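PDB 4QXZ: uncharacterized protein from Staphylococcus aureus subsp. aureus Mu50, which is of unknown function but combines a beta-barrel core resembling type VI secretion system proteins with a two-helix pair. Local coordinates for residues 64-69 with 105-110; 82-87 with 116-121; 126-131 with 147-152. One frame throughout, in Å; residues are numbered along the deposited sequence.

Contact 1 of 3, residues 64-69 with 105-110; sequences ISNEHY and IKNFKT
Y69 meets I105 and N107 at one end of the beta-barrel, where the chain leaving strand 57-65 faces the turn that joins strands 96-107 and 111-121. Past the paired strands, one backbone hydrogen bond and a few side chains join the two segments. The more closely packed part surrounds the Y69 ring. With CG anti to the backbone N (chi1 178°), the ring reaches across to the tip of strand 96-107, and its CE1 lies 3.9 Å from CG2 of I105. The amide of N107 lies over one face of the same ring, their planes 25° apart, displaced toward the rim. I105 also touches M112 of the next strand and Q76 of helix 69-77, the helix that Y69 begins.

The other side is looser. The amide groups of N66 and N107 come close, but K109 and T110 turn their side chains away from the 64-69 segment, so this flank is held mainly through the backbone. There the CA of S65 approaches the O of T110 at 3.5 Å in a CH...O contact. An ST turn shapes the bend itself, S65 OG accepting from E67 N at 3.0 Å. The same carbonyl of T110 takes a nearly straight hydrogen bond from N66 N, 3.0 Å long, with the donor standing 45° out of the carbonyl plane.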
loop_
_atom_site.group_PDB
_atom_site.type_symbol
_atom_site.label_atom_id
_atom_site.label_comp_id
_atom_site.label_asym_id
_atom_site.label_seq_id
_atom_site.Cartn_x
_atom_site.Cartn_y
_atom_site.Cartn_z
ATOM N N ILE A 64 14.967 5.340 3.011
ATOM C CA ILE A 64 15.384 6.412 3.902
ATOM C C ILE A 64 16.752 6.933 3.490
ATOM O O ILE A 64 17.393 6.384 2.603
ATOM C CB ILE A 64 15.433 5.948 5.370
ATOM C CG1 ILE A 64 16.345 4.727 5.537
ATOM C CG2 ILE A 64 14.026 5.653 5.877
ATOM C CD1 ILE A 64 16.650 4.380 6.989
ATOM N N SER A 65 17.181 8.000 4.148
ATOM C CA SER A 65 18.488 8.592 3.919
ATOM C C SER A 65 19.632 7.622 4.216
ATOM O O SER A 65 19.567 6.886 5.181
ATOM C CB SER A 65 18.636 9.836 4.798
ATOM O OG SER A 65 19.989 10.202 4.912
ATOM N N ASN A 66 20.705 7.755 3.456
ATOM C CA ASN A 66 21.964 7.010 3.577
ATOM C C ASN A 66 22.620 7.215 4.894
ATOM O O ASN A 66 23.426 6.437 5.320
ATOM C CB ASN A 66 23.005 7.537 2.611
ATOM C CG ASN A 66 24.183 6.658 2.488
ATOM O OD1 ASN A 66 24.076 5.468 2.622
ATOM N ND2 ASN A 66 25.311 7.233 2.209
ATOM N N GLU A 67 22.328 8.346 5.479
ATOM C CA GLU A 67 22.861 8.735 6.770
ATOM C C GLU A 67 22.895 7.567 7.767
ATOM O O GLU A 67 23.822 7.450 8.559
ATOM C CB GLU A 67 22.016 9.888 7.315
ATOM C CG GLU A 67 22.465 10.444 8.656
ATOM C CD GLU A 67 21.897 11.820 8.923
ATOM O OE1 GLU A 67 21.533 12.081 10.087
ATOM O OE2 GLU A 67 21.819 12.636 7.971
ATOM N N HIS A 68 21.897 6.689 7.681
ATOM C CA HIS A 68 21.696 5.621 8.660
ATOM C C HIS A 68 22.204 4.252 8.148
ATOM O O HIS A 68 21.824 3.186 8.651
ATOM C CB HIS A 68 20.198 5.583 9.053
ATOM C CG HIS A 68 19.592 6.940 9.288
ATOM N ND1 HIS A 68 18.852 7.600 8.329
ATOM C CD2 HIS A 68 19.625 7.765 10.364
ATOM C CE1 HIS A 68 18.443 8.765 8.807
ATOM N NE2 HIS A 68 18.900 8.891 10.040
ATOM N N TYR A 69 23.083 4.281 7.152
ATOM C CA TYR A 69 23.572 3.051 6.570
ATOM C C TYR A 69 24.309 2.172 7.579
ATOM O O TYR A 69 24.142 0.959 7.557
ATOM C CB TYR A 69 24.468 3.335 5.371
ATOM C CG TYR A 69 25.017 2.067 4.791
ATOM C CD1 TYR A 69 24.249 1.295 3.931
ATOM C CD2 TYR A 69 26.283 1.598 5.145
ATOM C CE1 TYR A 69 24.735 0.109 3.402
ATOM C CE2 TYR A 69 26.778 0.410 4.626
ATOM C CZ TYR A 69 25.998 -0.331 3.752
ATOM O OH TYR A 69 26.453 -1.519 3.225
ATOM N N ILE A 105 19.675 -4.810 2.432
ATOM C CA ILE A 105 19.914 -3.368 2.321
ATOM C C ILE A 105 20.450 -3.067 0.930
ATOM O O ILE A 105 21.300 -3.790 0.408
ATOM C CB ILE A 105 20.951 -2.870 3.345
ATOM C CG1 ILE A 105 20.571 -3.319 4.756
ATOM C CG2 ILE A 105 21.077 -1.355 3.305
ATOM C CD1 ILE A 105 21.629 -3.018 5.805
ATOM N N LYS A 106 19.946 -1.996 0.342
ATOM C CA LYS A 106 20.475 -1.464 -0.888
ATOM C C LYS A 106 20.867 -0.005 -0.679
ATOM O O LYS A 106 20.007 0.821 -0.387
ATOM C CB LYS A 106 19.408 -1.532 -1.954
ATOM C CG LYS A 106 19.223 -2.901 -2.557
ATOM C CD LYS A 106 18.703 -2.736 -3.976
ATOM C CE LYS A 106 18.937 -3.975 -4.818
ATOM N NZ LYS A 106 17.926 -5.016 -4.518
ATOM N N ASN A 107 22.133 0.326 -0.845
ATOM C CA ASN A 107 22.570 1.699 -0.709
ATOM C C ASN A 107 22.585 2.442 -2.024
ATOM O O ASN A 107 23.031 1.933 -3.011
ATOM C CB ASN A 107 23.939 1.760 -0.092
ATOM C CG ASN A 107 24.327 3.150 0.303
ATOM O OD1 ASN A 107 23.644 4.087 -0.016
ATOM N ND2 ASN A 107 25.442 3.286 0.976
ATOM N N PHE A 108 22.086 3.658 -2.033
ATOM C CA PHE A 108 22.031 4.436 -3.238
ATOM C C PHE A 108 22.835 5.707 -3.052
ATOM O O PHE A 108 23.644 5.774 -2.168
ATOM C CB PHE A 108 20.605 4.722 -3.578
ATOM C CG PHE A 108 19.803 3.502 -3.774
ATOM C CD1 PHE A 108 20.150 2.615 -4.737
ATOM C CD2 PHE A 108 18.718 3.232 -2.993
ATOM C CE1 PHE A 108 19.420 1.474 -4.942
ATOM C CE2 PHE A 108 17.984 2.094 -3.182
ATOM C CZ PHE A 108 18.341 1.209 -4.157
ATOM N N LYS A 109 22.679 6.681 -3.919
ATOM C CA LYS A 109 23.449 7.915 -3.756
ATOM C C LYS A 109 23.160 8.706 -2.493
ATOM O O LYS A 109 24.060 8.959 -1.739
ATOM C CB LYS A 109 23.181 8.830 -4.986
ATOM C CG LYS A 109 23.689 8.379 -6.366
ATOM C CD LYS A 109 23.357 9.328 -7.513
ATOM C CE LYS A 109 23.925 8.805 -8.839
ATOM N NZ LYS A 109 23.609 9.688 -10.007
ATOM N N THR A 110 21.907 9.009 -2.208
ATOM C CA THR A 110 21.564 9.679 -0.958
ATOM C C THR A 110 20.625 8.901 -0.069
ATOM O O THR A 110 20.295 9.343 0.996
ATOM C CB THR A 110 20.895 11.038 -1.202
ATOM O OG1 THR A 110 19.718 10.850 -1.964
ATOM C CG2 THR A 110 21.791 11.947 -1.947
#

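Contact 2 of 3, residues 82-87 with 116-121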
loop_
_atom_site.group_PDB
_atom_site.type_symbol
_atom_site.label_atom_id
_atom_site.label_comp_id
_atom_site.label_asym_id
_atom_site.label_seq_id
_atom_site.Cartn_x
_atom_site.Cartn_y
_atom_site.Cartn_z
ATOM N N LEU A 82 14.544 -6.257 16.385
ATOM C CA LEU A 82 14.151 -4.844 16.461
ATOM C C LEU A 82 12.673 -4.720 16.789
ATOM O O LEU A 82 11.851 -5.392 16.182
ATOM C CB LEU A 82 14.442 -4.132 15.134
ATOM C CG LEU A 82 15.902 -4.097 14.688
ATOM C CD1 LEU A 82 16.014 -3.588 13.263
ATOM C CD2 LEU A 82 16.721 -3.223 15.615
ATOM N N ASP A 83 12.354 -3.879 17.767
ATOM C CA ASP A 83 10.985 -3.623 18.180
ATOM C C ASP A 83 10.522 -2.352 17.456
ATOM O O ASP A 83 10.941 -1.223 17.774
ATOM C CB ASP A 83 10.916 -3.448 19.700
ATOM C CG ASP A 83 9.492 -3.559 20.267
ATOM O OD1 ASP A 83 8.594 -4.181 19.640
ATOM O OD2 ASP A 83 9.271 -3.037 21.387
ATOM N N ILE A 84 9.660 -2.538 16.474
ATOM C CA ILE A 84 9.309 -1.437 15.582
ATOM C C ILE A 84 7.832 -1.081 15.626
ATOM O O ILE A 84 6.980 -1.902 16.007
ATOM C CB ILE A 84 9.724 -1.713 14.125
ATOM C CG1 ILE A 84 8.881 -2.816 13.493
ATOM C CG2 ILE A 84 11.191 -2.075 14.049
ATOM C CD1 ILE A 84 9.131 -2.995 11.997
ATOM N N ARG A 85 7.568 0.170 15.264
ATOM C CA ARG A 85 6.229 0.716 15.171
ATOM C C ARG A 85 6.039 1.173 13.737
ATOM O O ARG A 85 6.878 1.889 13.194
ATOM C CB ARG A 85 6.083 1.915 16.092
ATOM C CG ARG A 85 6.469 1.649 17.522
ATOM C CD ARG A 85 5.483 0.714 18.208
ATOM N NE ARG A 85 5.997 0.276 19.498
ATOM C CZ ARG A 85 6.693 -0.836 19.721
ATOM N NH1 ARG A 85 6.989 -1.690 18.744
ATOM N NH2 ARG A 85 7.107 -1.090 20.953
ATOM N N VAL A 86 4.941 0.750 13.124
ATOM C CA VAL A 86 4.635 1.111 11.735
ATOM C C VAL A 86 3.211 1.698 11.665
ATOM O O VAL A 86 2.239 1.046 12.081
ATOM C CB VAL A 86 4.745 -0.114 10.803
ATOM C CG1 VAL A 86 4.629 0.314 9.346
ATOM C CG2 VAL A 86 6.041 -0.877 11.053
ATOM N N VAL A 87 3.110 2.935 11.182
ATOM C CA VAL A 87 1.824 3.615 11.027
ATOM C C VAL A 87 1.397 3.449 9.581
ATOM O O VAL A 87 2.198 3.665 8.654
ATOM C CB VAL A 87 1.935 5.092 11.373
ATOM C CG1 VAL A 87 0.590 5.781 11.267
ATOM C CG2 VAL A 87 2.501 5.253 12.776
ATOM N N PHE A 116 12.626 -5.486 5.770
ATOM C CA PHE A 116 12.619 -6.162 7.085
ATOM C C PHE A 116 11.719 -7.362 7.060
ATOM O O PHE A 116 10.683 -7.323 6.421
ATOM C CB PHE A 116 12.067 -5.261 8.193
ATOM C CG PHE A 116 12.764 -3.944 8.317
ATOM C CD1 PHE A 116 12.517 -2.934 7.416
ATOM C CD2 PHE A 116 13.650 -3.718 9.346
ATOM C CE1 PHE A 116 13.158 -1.725 7.532
ATOM C CE2 PHE A 116 14.299 -2.521 9.474
ATOM C CZ PHE A 116 14.053 -1.517 8.564
ATOM N N GLU A 117 12.090 -8.398 7.810
ATOM C CA GLU A 117 11.206 -9.539 8.069
ATOM C C GLU A 117 10.449 -9.300 9.379
ATOM O O GLU A 117 11.053 -9.234 10.436
ATOM C CB GLU A 117 12.022 -10.831 8.168
ATOM C CG GLU A 117 11.178 -12.104 8.236
ATOM C CD GLU A 117 11.965 -13.318 8.742
ATOM O OE1 GLU A 117 13.041 -13.610 8.157
ATOM O OE2 GLU A 117 11.506 -13.983 9.716
ATOM N N CYS A 118 9.129 -9.199 9.307
ATOM C CA CYS A 118 8.337 -8.746 10.422
ATOM C C CYS A 118 7.346 -9.797 10.868
ATOM O O CYS A 118 6.838 -10.558 10.049
ATOM C CB CYS A 118 7.584 -7.472 10.024
ATOM S SG CYS A 118 8.679 -6.101 9.600
ATOM N N HIS A 119 7.095 -9.833 12.171
ATOM C CA HIS A 119 6.058 -10.661 12.773
ATOM C C HIS A 119 5.227 -9.763 13.684
ATOM O O HIS A 119 5.759 -9.123 14.585
ATOM C CB HIS A 119 6.694 -11.807 13.577
ATOM C CG HIS A 119 7.823 -12.492 12.856
ATOM N ND1 HIS A 119 7.646 -13.141 11.649
ATOM C CD2 HIS A 119 9.139 -12.612 13.159
ATOM C CE1 HIS A 119 8.804 -13.632 11.243
ATOM N NE2 HIS A 119 9.725 -13.329 12.141
ATOM N N ILE A 120 3.930 -9.705 13.446
ATOM C CA ILE A 120 3.080 -8.757 14.154
ATOM C C ILE A 120 2.819 -9.215 15.581
ATOM O O ILE A 120 2.909 -10.405 15.878
ATOM C CB ILE A 120 1.735 -8.569 13.425
ATOM C CG1 ILE A 120 1.190 -7.166 13.674
ATOM C CG2 ILE A 120 0.715 -9.644 13.834
ATOM C CD1 ILE A 120 -0.024 -6.849 12.825
ATOM N N TYR A 121 2.516 -8.273 16.472
ATOM C CA TYR A 121 2.068 -8.647 17.822
ATOM C C TYR A 121 1.088 -7.639 18.436
ATOM O O TYR A 121 0.962 -6.506 17.964
ATOM C CB TYR A 121 3.254 -8.961 18.753
ATOM C CG TYR A 121 4.043 -7.784 19.254
ATOM C CD1 TYR A 121 3.672 -7.097 20.411
ATOM C CD2 TYR A 121 5.208 -7.385 18.605
ATOM C CE1 TYR A 121 4.423 -6.008 20.880
ATOM C CE2 TYR A 121 5.960 -6.307 19.055
ATOM C CZ TYR A 121 5.577 -5.614 20.197
ATOM O OH TYR A 121 6.355 -4.523 20.617
#
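Across the interior of the beta-barrel, strands 82-88 and 111-121 face each other without being neighbours in the sheet; over these segments their axes pass 9.3 Å apart at 75°. Both pair with strand 96-107 between them, and here they meet through side chains. Two apolar pairs fill the inner part. CD1 of I84 touches SG of C118 at 3.9 Å, and CD1 of L82 comes to the edge of the F116 ring, 4.3 Å from CE2.

A polar cluster takes over toward Y121. The Y121 ring is swung between its own backbone N and carbonyl carbon (chi1 75°), and its hydroxyl donates to D83 OD1, which lies at the ring edge and in its plane; the 2.5 Å between OH and OD1 is doubtfully short. R85 forms a two-pronged salt bridge with the same carboxylate: NH1 reaches OD1 at 3.1 Å and NH2 reaches OD2 at 2.9 Å, both from above the carboxylate plane. With K158 N donating to OD2, these bonds probably favour a charged D83 and fix its rotation.

The C-terminal part of the chain joins this cluster, S155 O accepting from R85 NH2 while K158 lies against Y121 in a cation-pi contact. At the apolar end, F72 and Y75 of helix 69-77 pack against F116 and L82, and F29 of strand 23-32 touches both I84 and F116.

Contact 3 of 3, residues 126-131 with 147-152; sequences QYAESL and KSFNRM
In L131 and F149 the first torsion is near 180° (168° and -178°), which carries the leucine branches and the phenyl ring into the space between their two helices. CD2 of L131 meets CD1 of F149 at 3.8 Å, approaching the ring obliquely, while CG of L131 stands close to the same ring carbon. The other branch takes a different partner: CD1 of L131 lies 3.8 Å from SD of M152. It is equally close to CB of M152, so the methyl group rests along the root of that side chain as well as against its sulfur. One leucine therefore spans two residues a helical turn apart.

This is the two-helix pair that stands beside the barrel domain. Helices 127-137 and 142-155 run roughly antiparallel; the axes of these short segments run 145° apart and come within 11.0 Å at closest approach. That spacing leaves the joining to large side chains, with the small A128 beside the phenyl: its CB is 4.3 Å from CZ of F149. The backbone O of A128 sits in the plane of the F149 ring, at its edge and 3.6 Å from CE1. L135 continues the apolar seam beyond M152, and M153 adds cover on Y127, A128 and L131.

At the start of helix 127-137, the Y127 ring has CB of L131 over one face. Its hydroxyl is hydrogen-bonded to P157 O, in the segment following helix 142-155, and the edge of the Y127 ring lies near M152 O, 4.0 Å from OH.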
loop_
_atom_site.group_PDB
_atom_site.type_symbol
_atom_site.label_atom_id
_atom_site.label_comp_id
_atom_site.label_asym_id
_atom_site.label_seq_id
_atom_site.Cartn_x
_atom_site.Cartn_y
_atom_site.Cartn_z
ATOM N N GLN A 126 -2.685 -6.049 30.899
ATOM C CA GLN A 126 -1.947 -5.691 32.105
ATOM C C GLN A 126 -0.544 -5.095 31.803
ATOM O O GLN A 126 0.369 -5.185 32.631
ATOM C CB GLN A 126 -1.796 -6.926 33.029
ATOM C CG GLN A 126 -2.994 -7.258 33.900
ATOM C CD GLN A 126 -4.219 -7.686 33.112
ATOM O OE1 GLN A 126 -5.031 -6.857 32.686
ATOM N NE2 GLN A 126 -4.370 -8.987 32.933
ATOM N N TYR A 127 -0.367 -4.499 30.627
ATOM C CA TYR A 127 0.914 -3.874 30.292
ATOM C C TYR A 127 1.343 -2.855 31.352
ATOM O O TYR A 127 2.488 -2.868 31.814
ATOM C CB TYR A 127 0.900 -3.200 28.901
ATOM C CG TYR A 127 2.279 -2.671 28.518
ATOM C CD1 TYR A 127 3.263 -3.531 28.057
ATOM C CD2 TYR A 127 2.592 -1.314 28.635
ATOM C CE1 TYR A 127 4.530 -3.071 27.742
ATOM C CE2 TYR A 127 3.860 -0.839 28.308
ATOM C CZ TYR A 127 4.827 -1.726 27.881
ATOM O OH TYR A 127 6.082 -1.287 27.570
ATOM N N ALA A 128 0.417 -1.991 31.742
ATOM C CA ALA A 128 0.725 -0.915 32.689
ATOM C C ALA A 128 1.252 -1.499 34.009
ATOM O O ALA A 128 2.183 -0.973 34.585
ATOM C CB ALA A 128 -0.509 -0.037 32.935
ATOM N N GLU A 129 0.645 -2.599 34.451
ATOM C CA GLU A 129 0.967 -3.231 35.733
ATOM C C GLU A 129 2.335 -3.925 35.677
ATOM O O GLU A 129 3.148 -3.813 36.598
ATOM C CB GLU A 129 -0.129 -4.250 36.109
ATOM C CG GLU A 129 -1.524 -3.668 36.376
ATOM C CD GLU A 129 -2.404 -3.484 35.131
ATOM O OE1 GLU A 129 -1.881 -3.247 34.008
ATOM O OE2 GLU A 129 -3.648 -3.557 35.276
ATOM N N SER A 130 2.566 -4.652 34.591
ATOM C CA SER A 130 3.840 -5.297 34.349
ATOM C C SER A 130 4.961 -4.296 34.153
ATOM O O SER A 130 6.074 -4.508 34.631
ATOM C CB SER A 130 3.742 -6.151 33.104
ATOM O OG SER A 130 2.784 -7.154 33.321
ATOM N N LEU A 131 4.669 -3.220 33.430
ATOM C CA LEU A 131 5.635 -2.158 33.227
ATOM C C LEU A 131 6.043 -1.509 34.545
ATOM O O LEU A 131 7.226 -1.264 34.780
ATOM C CB LEU A 131 5.049 -1.100 32.307
ATOM C CG LEU A 131 5.828 0.202 32.226
ATOM C CD1 LEU A 131 7.230 -0.007 31.697
ATOM C CD2 LEU A 131 5.056 1.143 31.331
ATOM N N LYS A 147 8.687 9.595 35.134
ATOM C CA LYS A 147 9.291 9.988 33.867
ATOM C C LYS A 147 9.346 8.793 32.933
ATOM O O LYS A 147 8.865 8.864 31.802
ATOM C CB LYS A 147 10.709 10.520 34.068
ATOM C CG LYS A 147 11.357 10.969 32.766
ATOM C CD LYS A 147 12.831 11.319 32.904
ATOM C CE LYS A 147 13.264 12.145 31.699
ATOM N NZ LYS A 147 14.689 11.982 31.305
ATOM N N SER A 148 9.946 7.709 33.417
ATOM C CA SER A 148 10.071 6.496 32.647
ATOM C C SER A 148 8.700 5.867 32.350
ATOM O O SER A 148 8.442 5.429 31.248
ATOM C CB SER A 148 10.961 5.496 33.383
ATOM O OG SER A 148 12.322 5.824 33.220
ATOM N N PHE A 149 7.831 5.818 33.337
ATOM C CA PHE A 149 6.536 5.181 33.143
ATOM C C PHE A 149 5.744 5.851 32.034
ATOM O O PHE A 149 5.126 5.184 31.220
ATOM C CB PHE A 149 5.723 5.231 34.425
ATOM C CG PHE A 149 4.380 4.549 34.329
ATOM C CD1 PHE A 149 4.284 3.173 34.403
ATOM C CD2 PHE A 149 3.207 5.293 34.212
ATOM C CE1 PHE A 149 3.052 2.541 34.335
ATOM C CE2 PHE A 149 1.976 4.674 34.154
ATOM C CZ PHE A 149 1.901 3.299 34.205
ATOM N N ASN A 150 5.737 7.149 32.025
ATOM C CA ASN A 150 5.021 7.869 31.028
ATOM C C ASN A 150 5.556 7.709 29.634
ATOM O O ASN A 150 4.796 7.595 28.712
ATOM C CB ASN A 150 4.955 9.319 31.405
ATOM C CG ASN A 150 4.194 9.557 32.673
ATOM O OD1 ASN A 150 3.647 8.665 33.262
ATOM N ND2 ASN A 150 4.170 10.776 33.098
ATOM N N ARG A 151 6.863 7.730 29.480
ATOM C CA ARG A 151 7.473 7.512 28.203
ATOM C C ARG A 151 7.264 6.118 27.704
ATOM O O ARG A 151 6.904 5.907 26.591
ATOM C CB ARG A 151 8.952 7.832 28.281
ATOM C CG ARG A 151 9.684 7.741 26.974
ATOM C CD ARG A 151 11.172 7.962 27.084
ATOM N NE ARG A 151 11.834 6.937 27.880
ATOM C CZ ARG A 151 12.250 7.026 29.138
ATOM N NH1 ARG A 151 12.080 8.100 29.870
ATOM N NH2 ARG A 151 12.848 5.986 29.679
ATOM N N MET A 152 7.465 5.164 28.574
ATOM C CA MET A 152 7.255 3.807 28.238
ATOM C C MET A 152 5.794 3.515 27.979
ATOM O O MET A 152 5.494 2.667 27.191
ATOM C CB MET A 152 7.869 2.893 29.259
ATOM C CG MET A 152 9.364 3.084 29.382
ATOM S SD MET A 152 10.221 2.090 30.549
ATOM C CE MET A 152 11.434 3.193 30.807
#

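How the contacts relate
Followed from the N terminus, the chain first enters contact 1 at 64-69, then passes through helix 69-77 into 82-87, the first half of contact 2. Contact 1 closes at 105-110, at the end of strand 96-107, and contact 2 closes immediately afterwards at 116-121; the two loops therefore cross, their segments alternating within one curled sheet. Contact 1 finishes an end of the barrel, whereas contact 2 spans its interior, their centres about 20 Å apart. Contact 3 opens only after both have closed and ties the two C-terminal helices together, lying on the other side of the chain's centre from contact 1.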